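PDB 3TQM: ribosome-associated factor Y from Coxiella burnetii, which probably binds ribosomes as a short-form hibernation factor, associating with 100S particles, the dimers of 70S ribosomes, in regulating translation. Local coordinates for residues T6-D11 with I40-K45; E18-K23 with K72-L77; D32-I37 with V54-S59; L46-D51 with D68-T73; I61-E66 with H79-Q84. All blocks are in the same frame, centred on the assembly; numbering follows the deposited sequence.

How the contacts relate
All five contacts belong to one small fold, a four-stranded mixed sheet with helices 14-24 and 70-89 packed on one face. Contact 1, a parallel strand pairing, lies at the surface; contacts 2 to 5 are partly buried, contacts 2 and 5 nearest the chain's centre. Contacts 1 and 3 share strand 36-44 at far ends of the sheet, contact 3 antiparallel. Contacts 2, 4 and 5 all use helix 70-89, setting it against helix 14-24, strand 47-56 and edge strand 59-65. Backbone bonds dominate the strand pairs, whereas the helix contacts rest on aliphatic packing with a polar group beside it: a salt bridge in contact 2, a threonine hydroxyl in contact 4, a lysine on a carbonyl in contact 5.

Contact 1 (T6-D11 with I40-K45); sequences TGQGVD and IFHINK
A chi1 of -78° turns Val10 CG1 to the side of its own backbone N and CG2 into the position between N and carbonyl carbon, and the two methyls divide the strand opposite: CG1 meets Ile43 CG2 at 3.4 Å while CG2 lies against Phe41 O. The setting is the parallel pair of a beta-alpha-beta crossover, in which strand 2-8 leads through helix 14-24 to strand 36-44. Phe41 turns both its N and its O to strand 2-8. Its N donates to Thr6 O (2.9 Å) and its O accepts from Gln8 N (2.9 Å) in a nearly straight bond of 170°. Phe41's ring suits the helix-covered face, where it touches Leu16, Thr20 and Val74. The other face, more open to solvent, carries the polar Gln8 and His42. Gly9, with positive phi, turns the chain after the strand. The chain then folds back over Gly7, whose lack of a side chain lets Val10 O come within 3.2 Å of Gly7 CA.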
# COMPACT_ATOMS: atom_id res chain seq x y z
N THR A 6 -3.67 8.16 4.86
CA THR A 6 -4.86 8.65 5.53
C THR A 6 -5.45 7.57 6.44
O THR A 6 -5.70 6.45 6.00
CB THR A 6 -5.93 9.09 4.52
OG1 THR A 6 -5.39 10.08 3.63
CG2 THR A 6 -7.14 9.66 5.25
N GLY A 7 -5.65 7.92 7.70
CA GLY A 7 -6.33 7.03 8.63
C GLY A 7 -7.80 7.38 8.68
O GLY A 7 -8.18 8.47 9.09
N GLN A 8 -8.65 6.45 8.25
CA GLN A 8 -10.08 6.68 8.27
C GLN A 8 -10.70 6.03 9.50
O GLN A 8 -10.99 4.83 9.50
CB GLN A 8 -10.74 6.15 7.00
CG GLN A 8 -12.20 6.56 6.87
CD GLN A 8 -12.97 5.64 5.96
OE1 GLN A 8 -12.59 4.49 5.73
NE2 GLN A 8 -14.08 6.14 5.42
N GLY A 9 -10.90 6.83 10.54
CA GLY A 9 -11.44 6.34 11.79
C GLY A 9 -10.35 5.72 12.64
O GLY A 9 -10.62 5.09 13.67
N VAL A 10 -9.10 5.90 12.20
CA VAL A 10 -7.95 5.36 12.90
C VAL A 10 -6.75 6.30 12.85
O VAL A 10 -6.50 6.95 11.84
CB VAL A 10 -7.55 3.99 12.34
CG1 VAL A 10 -8.48 2.91 12.87
CG2 VAL A 10 -7.56 4.01 10.82
N ASP A 11 -6.01 6.36 13.95
CA ASP A 11 -4.80 7.15 14.02
C ASP A 11 -3.61 6.29 13.62
O ASP A 11 -3.29 5.31 14.29
CB ASP A 11 -4.58 7.70 15.43
CG ASP A 11 -5.57 8.78 15.79
OD1 ASP A 11 -6.56 8.97 15.05
OD2 ASP A 11 -5.37 9.45 16.83
N ILE A 40 -4.64 4.18 2.53
CA ILE A 40 -5.73 4.43 3.45
C ILE A 40 -5.91 3.28 4.44
O ILE A 40 -6.24 2.16 4.05
CB ILE A 40 -7.05 4.69 2.70
CG1 ILE A 40 -6.90 5.90 1.78
CG2 ILE A 40 -8.19 4.90 3.68
CD1 ILE A 40 -8.18 6.33 1.12
N PHE A 41 -5.67 3.58 5.71
CA PHE A 41 -5.86 2.60 6.78
C PHE A 41 -7.28 2.72 7.33
O PHE A 41 -7.84 3.81 7.42
CB PHE A 41 -4.87 2.84 7.91
CG PHE A 41 -3.43 2.70 7.50
CD1 PHE A 41 -2.75 3.77 6.92
CD2 PHE A 41 -2.75 1.51 7.70
CE1 PHE A 41 -1.43 3.64 6.54
CE2 PHE A 41 -1.43 1.38 7.32
CZ PHE A 41 -0.77 2.45 6.74
N HIS A 42 -7.89 1.59 7.65
CA HIS A 42 -9.18 1.61 8.31
C HIS A 42 -9.52 0.26 8.91
O HIS A 42 -9.03 -0.78 8.48
CB HIS A 42 -10.29 2.09 7.36
CG HIS A 42 -10.29 1.41 6.02
ND1 HIS A 42 -9.30 1.62 5.08
CD2 HIS A 42 -11.17 0.56 5.46
CE1 HIS A 42 -9.57 0.90 4.00
NE2 HIS A 42 -10.70 0.25 4.20
N ILE A 43 -10.37 0.29 9.93
CA ILE A 43 -10.78 -0.92 10.63
C ILE A 43 -12.29 -1.10 10.56
O ILE A 43 -13.06 -0.15 10.71
CB ILE A 43 -10.28 -0.95 12.09
CG1 ILE A 43 -11.23 -0.18 13.02
CG2 ILE A 43 -8.86 -0.41 12.18
CD1 ILE A 43 -12.10 -1.08 13.88
N ASN A 44 -12.72 -2.33 10.32
CA ASN A 44 -14.13 -2.68 10.35
C ASN A 44 -14.34 -3.82 11.33
O ASN A 44 -14.21 -5.00 10.97
CB ASN A 44 -14.63 -3.06 8.96
CG ASN A 44 -16.14 -3.23 8.91
OD1 ASN A 44 -16.76 -3.65 9.89
ND2 ASN A 44 -16.74 -2.92 7.77
N LYS A 45 -14.66 -3.46 12.57
CA LYS A 45 -14.73 -4.41 13.68
C LYS A 45 -13.36 -5.02 13.96
O LYS A 45 -12.46 -4.33 14.45
CB LYS A 45 -15.77 -5.50 13.42
CG LYS A 45 -17.21 -4.99 13.45
CD LYS A 45 -18.20 -6.11 13.20
CE LYS A 45 -19.63 -5.60 13.32
NZ LYS A 45 -20.63 -6.67 13.03

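Contact 2 (E18-K23 with K72-L77); sequences ELTEKK and KTVDLL
Val74 pushes its two methyls toward helix 14-24 and makes the tight part of this helix pair. Its CG2 lies 3.5 Å from Thr20 OG1, and its CG1 lies 3.9 Å from Leu19 CD1, the leucine and valine running past each other in opposite directions. The short, branched valine suits this place because the two methyls can serve two neighbours at once. Thr20 presents a hydroxyl to a hydrocarbon, probably at little polar cost, since OG1 is hydrogen-bonded to Leu16 O within its own helix.

Further from the sheet the contact is looser and more open to solvent. The axes of the two segments approach to 10.5 Å, and a long side chain spans the gap. Lys23, extended beyond CG, passes its CD over Val74 CG1 at 4.2 Å and ends in a salt bridge, Lys23 NZ to Asp75 OD1, of 2.7 Å. The ammonium meets the oxygen on its anti side, 23° out of the carboxylate plane; Asp75 OD2 has a weak bond to His79.

The two helices run nearly parallel, 16° apart, on one face of the sheet. Below them Phe41 of strand 36-44 touches both Thr20 and Val74, and Met5 of strand 2-8 also touches Thr20.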
# COMPACT_ATOMS: atom_id res chain seq x y z
N GLU A 18 6.27 4.42 9.74
CA GLU A 18 7.64 4.14 9.32
C GLU A 18 7.73 2.79 8.63
O GLU A 18 8.34 2.67 7.57
CB GLU A 18 8.59 4.18 10.52
CG GLU A 18 10.02 3.79 10.18
CD GLU A 18 10.94 3.87 11.37
OE1 GLU A 18 10.48 3.62 12.51
OE2 GLU A 18 12.13 4.20 11.18
N LEU A 19 7.11 1.79 9.24
CA LEU A 19 7.09 0.44 8.68
C LEU A 19 6.55 0.42 7.26
O LEU A 19 7.12 -0.21 6.37
CB LEU A 19 6.24 -0.48 9.57
CG LEU A 19 6.17 -1.97 9.21
CD1 LEU A 19 5.11 -2.26 8.15
CD2 LEU A 19 7.54 -2.49 8.78
N THR A 20 5.44 1.13 7.03
CA THR A 20 4.81 1.15 5.72
C THR A 20 5.69 1.88 4.71
O THR A 20 5.79 1.48 3.55
CB THR A 20 3.43 1.81 5.76
OG1 THR A 20 2.59 1.10 6.69
CG2 THR A 20 2.79 1.78 4.38
N GLU A 21 6.33 2.95 5.16
CA GLU A 21 7.24 3.72 4.32
C GLU A 21 8.38 2.86 3.78
O GLU A 21 8.62 2.82 2.58
CB GLU A 21 7.81 4.91 5.08
CG GLU A 21 6.93 6.14 5.08
CD GLU A 21 7.55 7.30 5.83
OE1 GLU A 21 8.71 7.17 6.28
OE2 GLU A 21 6.88 8.35 5.97
N LYS A 22 9.09 2.18 4.68
CA LYS A 22 10.28 1.43 4.30
C LYS A 22 9.95 0.24 3.41
O LYS A 22 10.76 -0.16 2.57
CB LYS A 22 11.06 0.98 5.53
CG LYS A 22 10.51 -0.25 6.21
CD LYS A 22 11.52 -0.84 7.17
CE LYS A 22 11.04 -2.16 7.74
NZ LYS A 22 12.08 -2.82 8.58
N LYS A 23 8.76 -0.33 3.58
CA LYS A 23 8.33 -1.45 2.74
C LYS A 23 7.98 -1.00 1.33
O LYS A 23 8.21 -1.72 0.36
CB LYS A 23 7.17 -2.20 3.38
CG LYS A 23 7.59 -3.30 4.33
CD LYS A 23 6.39 -4.10 4.81
CE LYS A 23 6.82 -5.21 5.74
NZ LYS A 23 5.69 -5.64 6.62
N LYS A 72 0.42 -6.79 9.85
CA LYS A 72 0.34 -7.96 8.98
C LYS A 72 -0.38 -7.61 7.68
O LYS A 72 -0.03 -8.12 6.61
CB LYS A 72 -0.39 -9.10 9.70
CG LYS A 72 -0.25 -10.44 9.00
CD LYS A 72 -1.08 -11.51 9.69
CE LYS A 72 -0.76 -12.89 9.14
NZ LYS A 72 -0.86 -12.93 7.65
N THR A 73 -1.38 -6.74 7.77
CA THR A 73 -2.14 -6.32 6.60
C THR A 73 -1.26 -5.59 5.59
O THR A 73 -1.33 -5.84 4.39
CB THR A 73 -3.33 -5.41 6.98
OG1 THR A 73 -4.16 -6.09 7.93
CG2 THR A 73 -4.14 -5.06 5.75
N VAL A 74 -0.44 -4.67 6.10
CA VAL A 74 0.49 -3.93 5.25
C VAL A 74 1.34 -4.90 4.45
O VAL A 74 1.49 -4.76 3.24
CB VAL A 74 1.41 -3.02 6.08
CG1 VAL A 74 2.57 -2.52 5.23
CG2 VAL A 74 0.62 -1.84 6.65
N ASP A 75 1.89 -5.88 5.15
CA ASP A 75 2.73 -6.90 4.52
C ASP A 75 1.99 -7.59 3.39
O ASP A 75 2.54 -7.80 2.31
CB ASP A 75 3.17 -7.93 5.56
CG ASP A 75 4.47 -8.61 5.20
OD1 ASP A 75 5.52 -8.20 5.75
OD2 ASP A 75 4.46 -9.54 4.37
N LEU A 76 0.72 -7.92 3.62
CA LEU A 76 -0.11 -8.57 2.61
C LEU A 76 -0.34 -7.67 1.40
O LEU A 76 -0.27 -8.13 0.26
CB LEU A 76 -1.45 -9.00 3.21
CG LEU A 76 -1.53 -10.39 3.86
CD1 LEU A 76 -0.37 -10.63 4.81
CD2 LEU A 76 -2.87 -10.56 4.57
N LEU A 77 -0.60 -6.40 1.66
CA LEU A 77 -0.88 -5.44 0.59
C LEU A 77 0.33 -5.27 -0.33
O LEU A 77 0.18 -5.02 -1.52
CB LEU A 77 -1.30 -4.09 1.17
CG LEU A 77 -1.68 -3.02 0.15
CD1 LEU A 77 -2.81 -3.50 -0.75
CD2 LEU A 77 -2.07 -1.72 0.84

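Contact 3 (D32-I37 with V54-S59); sequences DEISNI and VKLPGS
Val54 is a forked knob that fills two hollows. Its CG1 nests among three carbons of Ile34, closest to CG2 at 3.7 Å, while its CG2 lies alongside Ile37, 4.0 Å from Ile37 CG1, both side chains pointing the same way. Setting CG1 anti to the backbone N (chi1 171°) is what spreads the fork between the two isoleucines. Next to it Ile34 CG1 receives Leu56 CD2 at 3.5 Å, and the branched side chains interlock.

The backbones meet at the open end of the hairpin of strands 36-44 and 47-56, where Ser35 and Asn36 together face Lys55 in an arrangement consistent with a classic beta bulge. Ser35 N donates to Lys55 O at 2.9 Å, almost straight at 172°, and Lys55 N donates to Asn36 O at 2.8 Å. Beyond them the CD corner of the Pro57 ring presses on Glu33, 3.0 Å from Glu33 O.

A type II turn from Leu56 to Ser59 follows, with Gly58 accommodating the positive phi. Lys55, bent at chi2, curls back over this turn, and its NZ reaches Ser59 O (3.2 Å) from the face opposite Leu56 N. Tyr88 of helix 70-89 packs on Leu56 and Pro57 and bonds Glu33 OE1.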
# COMPACT_ATOMS: atom_id res chain seq x y z
N ASP A 32 10.44 2.81 -9.48
CA ASP A 32 10.87 4.15 -9.83
C ASP A 32 10.00 4.80 -10.90
O ASP A 32 10.20 5.96 -11.27
CB ASP A 32 12.34 4.16 -10.25
CG ASP A 32 13.28 4.02 -9.06
OD1 ASP A 32 13.59 5.06 -8.43
OD2 ASP A 32 13.69 2.89 -8.75
N GLU A 33 9.01 4.05 -11.39
CA GLU A 33 8.07 4.58 -12.36
C GLU A 33 6.81 5.08 -11.66
O GLU A 33 5.94 5.69 -12.28
CB GLU A 33 7.73 3.53 -13.40
CG GLU A 33 8.94 3.01 -14.14
CD GLU A 33 8.59 2.03 -15.23
OE1 GLU A 33 7.45 2.10 -15.75
OE2 GLU A 33 9.44 1.19 -15.57
N ILE A 34 6.73 4.81 -10.36
CA ILE A 34 5.61 5.25 -9.54
C ILE A 34 5.74 6.73 -9.18
O ILE A 34 6.79 7.16 -8.70
CB ILE A 34 5.52 4.45 -8.24
CG1 ILE A 34 5.28 2.97 -8.55
CG2 ILE A 34 4.42 4.99 -7.35
CD1 ILE A 34 5.25 2.09 -7.31
N SER A 35 4.68 7.49 -9.40
CA SER A 35 4.68 8.91 -9.08
C SER A 35 4.00 9.17 -7.74
O SER A 35 4.56 9.84 -6.87
CB SER A 35 3.98 9.71 -10.18
OG SER A 35 2.63 9.33 -10.31
N ASN A 36 2.78 8.66 -7.58
CA ASN A 36 2.00 8.86 -6.36
C ASN A 36 1.46 7.57 -5.75
O ASN A 36 0.93 6.71 -6.44
CB ASN A 36 0.83 9.80 -6.61
CG ASN A 36 1.27 11.22 -6.90
OD1 ASN A 36 1.64 11.96 -5.99
ND2 ASN A 36 1.22 11.62 -8.17
N ILE A 37 1.59 7.46 -4.43
CA ILE A 37 0.97 6.37 -3.69
C ILE A 37 0.12 6.95 -2.58
O ILE A 37 0.63 7.66 -1.71
CB ILE A 37 2.02 5.45 -3.05
CG1 ILE A 37 2.93 4.85 -4.12
CG2 ILE A 37 1.33 4.36 -2.25
CD1 ILE A 37 3.77 3.71 -3.61
N VAL A 54 -2.00 3.38 -6.45
CA VAL A 54 -0.68 3.67 -7.00
C VAL A 54 -0.74 4.17 -8.44
O VAL A 54 -1.39 3.57 -9.30
CB VAL A 54 0.22 2.42 -6.95
CG1 VAL A 54 1.51 2.67 -7.72
CG2 VAL A 54 0.51 2.04 -5.50
N LYS A 55 -0.05 5.28 -8.70
CA LYS A 55 -0.09 5.91 -10.01
C LYS A 55 1.20 5.71 -10.79
O LYS A 55 2.28 6.14 -10.36
CB LYS A 55 -0.42 7.40 -9.87
CG LYS A 55 -0.50 8.15 -11.19
CD LYS A 55 -1.44 7.48 -12.17
CE LYS A 55 -1.54 8.27 -13.46
NZ LYS A 55 -2.14 7.46 -14.56
N LEU A 56 1.09 5.05 -11.93
CA LEU A 56 2.20 4.85 -12.85
C LEU A 56 1.89 5.62 -14.12
O LEU A 56 0.76 6.06 -14.32
CB LEU A 56 2.37 3.37 -13.17
CG LEU A 56 2.62 2.41 -12.01
CD1 LEU A 56 1.91 1.09 -12.25
CD2 LEU A 56 4.11 2.20 -11.76
N PRO A 57 2.89 5.80 -14.99
CA PRO A 57 2.63 6.48 -16.27
C PRO A 57 1.68 5.66 -17.14
O PRO A 57 2.04 4.58 -17.61
CB PRO A 57 4.02 6.56 -16.92
CG PRO A 57 4.98 6.45 -15.77
CD PRO A 57 4.33 5.50 -14.81
N GLY A 58 0.47 6.17 -17.35
CA GLY A 58 -0.49 5.54 -18.24
C GLY A 58 -1.52 4.65 -17.57
O GLY A 58 -2.50 4.26 -18.21
N SER A 59 -1.31 4.32 -16.30
CA SER A 59 -2.23 3.42 -15.61
C SER A 59 -2.27 3.65 -14.10
O SER A 59 -1.51 4.44 -13.56
CB SER A 59 -1.89 1.96 -15.91
OG SER A 59 -0.54 1.67 -15.60

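Contact 4 (L46-D51 with D68-T73); sequences LKKIVD and DDMYKT. With SO4 (sulfate ion), chain E.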
# COMPACT_ATOMS: atom_id res chain seq x y z
N LEU A 46 -13.19 -6.30 13.64
CA LEU A 46 -11.93 -6.99 13.87
C LEU A 46 -11.02 -6.93 12.64
O LEU A 46 -9.86 -7.34 12.70
CB LEU A 46 -12.17 -8.45 14.27
CG LEU A 46 -12.85 -8.70 15.61
CD1 LEU A 46 -13.20 -10.17 15.76
CD2 LEU A 46 -11.97 -8.23 16.76
N LYS A 47 -11.55 -6.43 11.53
CA LYS A 47 -10.81 -6.38 10.28
C LYS A 47 -9.92 -5.14 10.18
O LYS A 47 -10.40 -4.01 10.29
CB LYS A 47 -11.76 -6.46 9.08
CG LYS A 47 -12.57 -7.74 9.02
CD LYS A 47 -13.34 -7.88 7.70
CE LYS A 47 -14.31 -6.72 7.50
NZ LYS A 47 -15.08 -6.86 6.22
N LYS A 48 -8.63 -5.37 9.98
CA LYS A 48 -7.66 -4.29 9.80
C LYS A 48 -7.36 -4.12 8.32
O LYS A 48 -6.39 -4.68 7.81
CB LYS A 48 -6.37 -4.59 10.55
CG LYS A 48 -6.55 -4.82 12.04
CD LYS A 48 -7.28 -3.66 12.69
CE LYS A 48 -7.29 -3.79 14.21
NZ LYS A 48 -7.88 -5.09 14.65
N ILE A 49 -8.20 -3.36 7.62
CA ILE A 49 -8.06 -3.17 6.18
C ILE A 49 -7.06 -2.08 5.81
O ILE A 49 -7.07 -0.99 6.39
CB ILE A 49 -9.40 -2.84 5.52
CG1 ILE A 49 -10.43 -3.94 5.79
CG2 ILE A 49 -9.22 -2.62 4.03
CD1 ILE A 49 -11.29 -3.68 7.00
N VAL A 50 -6.19 -2.38 4.85
CA VAL A 50 -5.30 -1.37 4.29
C VAL A 50 -5.50 -1.32 2.77
O VAL A 50 -5.44 -2.34 2.09
CB VAL A 50 -3.82 -1.64 4.62
CG1 VAL A 50 -2.93 -0.57 4.00
CG2 VAL A 50 -3.62 -1.67 6.13
N ASP A 51 -5.74 -0.12 2.25
CA ASP A 51 -6.03 0.07 0.83
C ASP A 51 -4.99 1.00 0.21
O ASP A 51 -4.49 1.91 0.86
CB ASP A 51 -7.44 0.63 0.66
CG ASP A 51 -7.91 0.62 -0.79
OD1 ASP A 51 -7.21 0.04 -1.64
OD2 ASP A 51 -8.99 1.19 -1.06
N ASP A 68 -6.30 -9.47 10.98
CA ASP A 68 -6.59 -9.08 12.36
C ASP A 68 -5.52 -8.15 12.91
O ASP A 68 -5.62 -7.68 14.04
CB ASP A 68 -6.72 -10.31 13.24
CG ASP A 68 -5.50 -11.21 13.16
OD1 ASP A 68 -4.43 -10.72 12.74
OD2 ASP A 68 -5.62 -12.41 13.50
N ASP A 69 -4.50 -7.90 12.10
CA ASP A 69 -3.37 -7.09 12.54
C ASP A 69 -2.94 -6.13 11.44
O ASP A 69 -2.62 -6.55 10.33
CB ASP A 69 -2.21 -7.99 12.96
CG ASP A 69 -1.00 -7.20 13.42
OD1 ASP A 69 -1.11 -5.97 13.59
OD2 ASP A 69 0.07 -7.82 13.62
N MSE A 70 -2.92 -4.84 11.76
CA MSE A 70 -2.63 -3.81 10.78
C MSE A 70 -1.25 -3.97 10.15
O MSE A 70 -1.07 -3.75 8.95
CB MSE A 70 -2.77 -2.41 11.40
CG MSE A 70 -2.90 -1.32 10.36
SE MSE A 70 -4.63 -1.33 9.45
CE MSE A 70 -5.70 -0.48 10.84
N TYR A 71 -0.27 -4.33 10.97
CA TYR A 71 1.09 -4.55 10.49
C TYR A 71 1.13 -5.72 9.51
O TYR A 71 1.79 -5.65 8.47
CB TYR A 71 2.05 -4.79 11.65
CG TYR A 71 2.39 -3.55 12.44
CD1 TYR A 71 3.56 -2.84 12.18
CD2 TYR A 71 1.55 -3.08 13.44
CE1 TYR A 71 3.89 -1.71 12.90
CE2 TYR A 71 1.87 -1.95 14.16
CZ TYR A 71 3.03 -1.26 13.89
OH TYR A 71 3.35 -0.13 14.61
N LYS A 72 0.42 -6.79 9.85
CA LYS A 72 0.34 -7.96 8.98
C LYS A 72 -0.38 -7.61 7.68
O LYS A 72 -0.03 -8.12 6.61
CB LYS A 72 -0.39 -9.10 9.70
CG LYS A 72 -0.25 -10.44 9.00
CD LYS A 72 -1.08 -11.51 9.69
CE LYS A 72 -0.76 -12.89 9.14
NZ LYS A 72 -0.86 -12.93 7.65
N THR A 73 -1.38 -6.74 7.77
CA THR A 73 -2.14 -6.32 6.60
C THR A 73 -1.26 -5.59 5.59
O THR A 73 -1.33 -5.84 4.39
CB THR A 73 -3.33 -5.41 6.98
OG1 THR A 73 -4.16 -6.09 7.93
CG2 THR A 73 -4.14 -5.06 5.75
S SO4 E . -0.53 0.40 16.82
O1 SO4 E . 0.06 0.56 15.49
O2 SO4 E . 0.52 0.14 17.80
O3 SO4 E . -1.24 1.62 17.18
O4 SO4 E . -1.46 -0.72 16.81
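The capped N-terminus of helix 70-89 docks here on strand 47-56, with Met70 and Thr73 of its first turn laid against Lys48 and Val50. Asp69 is the N-cap: its OD1 accepts from Tyr71 N at 3.2 Å, the donor standing well above the carboxylate plane.

Met70 is selenomethionine in this crystal. The bend at chi2 (71°) brings its SE to 3.5 Å from Val50 CG2, and that at chi3 (79°) carries CE to 4.0 Å from Lys48 CD. The flexible, unbranched chain of the methionine it replaces suits a place between lysine methylenes and a valine methyl. Thr73 adds its methyl, CG2 lying 3.5 Å from Val50 CG2, while its OG1 comes within 2.6 Å of Lys48 O. Ser67 OG is another hydrogen-bonding partner of that hydroxyl.

Lys48 CG, beside its own backbone N (chi1 -57°), lies against the Asp68 backbone; bends at chi2 and chi4 then carry NZ to a weak 3.5 Å bond with Asp68 O. On the far side of the helix start, Tyr71 OH has a weak bond to a sulfate, probably from the crystallisation liquor, that Ser13 also holds.

The chemistry divides accordingly: aliphatic groups and selenium seat the helix, a threonine hydroxyl lies close to a strand carbonyl and probably bonds it, and the Asp69 carboxylate is probably stabilised by the positive end of the helix dipole.

Contact 5 (I61-E66 with H79-Q84); sequences INAQAE and HKLETQ
Ile61 spreads over the base of Gln84, its CG2 and CD1 each lying 3.6 Å from Gln84 CB. CD1 also comes within 3.6 Å of Gln84 O, so the isoleucine covers both the side-chain root and the peptide of the glutamine. With CG1 beside the backbone N (chi1 -67°), Ile61 points its two branches toward the helix together. Gln84 offers its aliphatic CB and CG to the isoleucine.

One step along, Ala63 presents a single methyl, which Leu81 CD2 meets at 3.7 Å. The small residue suits a place where the helix comes close to the strand: the Ala63 and Leu81 CA atoms are the nearest pair here, 6.5 Å apart. The same Leu81 CD2 also touches Ile61 CG2 at 4.1 Å, and Leu81 packs on Ile27 as well.

Helix 70-89 runs back nearly antiparallel to strand 59-65, an outermost strand of the four-stranded sheet, the segment axes 152° apart. Ile61, Ala63 and Ala65 face the helix, and each is bonded through its backbone to strand 47-56. The carbonyl of Gln64 points to the outer edge instead, and Lys80 serves it: its chain, extended beyond CG, reaches along the strand so that Lys80 NZ donates to Gln64 O at 2.8 Å, with a C=O...N angle of 161°. On the way Lys80 CD passes 4.3 Å from Ala65 CB.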
# COMPACT_ATOMS: atom_id res chain seq x y z
N ILE A 61 -2.94 1.44 -10.25
CA ILE A 61 -3.13 0.19 -9.52
C ILE A 61 -3.90 0.43 -8.22
O ILE A 61 -3.50 1.26 -7.40
CB ILE A 61 -1.79 -0.49 -9.20
CG1 ILE A 61 -1.11 -0.97 -10.49
CG2 ILE A 61 -1.99 -1.65 -8.24
CD1 ILE A 61 0.22 -1.69 -10.25
N ASN A 62 -5.00 -0.29 -8.05
CA ASN A 62 -5.73 -0.28 -6.78
C ASN A 62 -5.71 -1.66 -6.14
O ASN A 62 -6.11 -2.64 -6.76
CB ASN A 62 -7.18 0.17 -6.99
CG ASN A 62 -7.29 1.60 -7.47
OD1 ASN A 62 -7.15 2.54 -6.69
ND2 ASN A 62 -7.56 1.78 -8.75
N ALA A 63 -5.22 -1.72 -4.90
CA ALA A 63 -5.13 -2.99 -4.19
C ALA A 63 -5.60 -2.85 -2.75
O ALA A 63 -5.41 -1.82 -2.12
CB ALA A 63 -3.70 -3.52 -4.24
N GLN A 64 -6.22 -3.91 -2.23
CA GLN A 64 -6.71 -3.92 -0.85
C GLN A 64 -6.45 -5.26 -0.17
O GLN A 64 -6.58 -6.31 -0.79
CB GLN A 64 -8.21 -3.60 -0.82
CG GLN A 64 -8.77 -3.41 0.58
CD GLN A 64 -10.29 -3.35 0.60
OE1 GLN A 64 -10.96 -4.32 0.23
NE2 GLN A 64 -10.83 -2.22 1.03
N ALA A 65 -6.09 -5.21 1.11
CA ALA A 65 -5.87 -6.42 1.90
C ALA A 65 -6.38 -6.20 3.32
O ALA A 65 -6.61 -5.07 3.73
CB ALA A 65 -4.40 -6.79 1.91
N GLU A 66 -6.55 -7.29 4.06
CA GLU A 66 -7.08 -7.21 5.41
C GLU A 66 -6.62 -8.38 6.28
O GLU A 66 -6.27 -9.44 5.78
CB GLU A 66 -8.61 -7.14 5.39
CG GLU A 66 -9.28 -8.44 4.98
CD GLU A 66 -10.80 -8.34 4.97
OE1 GLU A 66 -11.33 -7.34 4.44
OE2 GLU A 66 -11.46 -9.27 5.49
N HIS A 79 2.49 -7.60 -1.19
CA HIS A 79 2.51 -8.74 -2.10
C HIS A 79 1.51 -8.54 -3.24
O HIS A 79 1.80 -8.87 -4.39
CB HIS A 79 2.20 -10.04 -1.37
CG HIS A 79 3.25 -10.45 -0.38
ND1 HIS A 79 4.49 -10.91 -0.76
CD2 HIS A 79 3.23 -10.46 0.98
CE1 HIS A 79 5.20 -11.19 0.32
NE2 HIS A 79 4.46 -10.93 1.39
N LYS A 80 0.34 -8.02 -2.91
CA LYS A 80 -0.67 -7.73 -3.93
C LYS A 80 -0.18 -6.63 -4.88
O LYS A 80 -0.42 -6.70 -6.08
CB LYS A 80 -1.99 -7.32 -3.28
CG LYS A 80 -2.72 -8.47 -2.61
CD LYS A 80 -4.14 -8.08 -2.21
CE LYS A 80 -4.94 -9.30 -1.77
NZ LYS A 80 -6.36 -8.97 -1.47
N LEU A 81 0.50 -5.63 -4.32
CA LEU A 81 1.07 -4.57 -5.14
C LEU A 81 2.14 -5.10 -6.09
O LEU A 81 2.11 -4.82 -7.29
CB LEU A 81 1.67 -3.46 -4.26
CG LEU A 81 0.70 -2.50 -3.57
CD1 LEU A 81 1.48 -1.35 -2.94
CD2 LEU A 81 -0.33 -1.97 -4.55
N GLU A 82 3.07 -5.88 -5.55
CA GLU A 82 4.14 -6.45 -6.36
C GLU A 82 3.58 -7.29 -7.50
O GLU A 82 4.05 -7.21 -8.63
CB GLU A 82 5.10 -7.28 -5.50
CG GLU A 82 5.86 -6.47 -4.48
CD GLU A 82 7.22 -7.05 -4.16
OE1 GLU A 82 7.27 -8.17 -3.60
OE2 GLU A 82 8.24 -6.40 -4.47
N THR A 83 2.57 -8.09 -7.19
CA THR A 83 1.87 -8.86 -8.21
C THR A 83 1.37 -7.93 -9.32
O THR A 83 1.61 -8.17 -10.50
CB THR A 83 0.67 -9.63 -7.63
OG1 THR A 83 1.14 -10.58 -6.66
CG2 THR A 83 -0.08 -10.37 -8.73
N GLN A 84 0.67 -6.87 -8.92
CA GLN A 84 0.08 -5.94 -9.88
C GLN A 84 1.13 -5.17 -10.66
O GLN A 84 0.93 -4.84 -11.84
CB GLN A 84 -0.88 -4.97 -9.17
CG GLN A 84 -2.15 -5.64 -8.67
CD GLN A 84 -2.86 -6.42 -9.75
OE1 GLN A 84 -3.22 -7.59 -9.56
NE2 GLN A 84 -3.07 -5.79 -10.90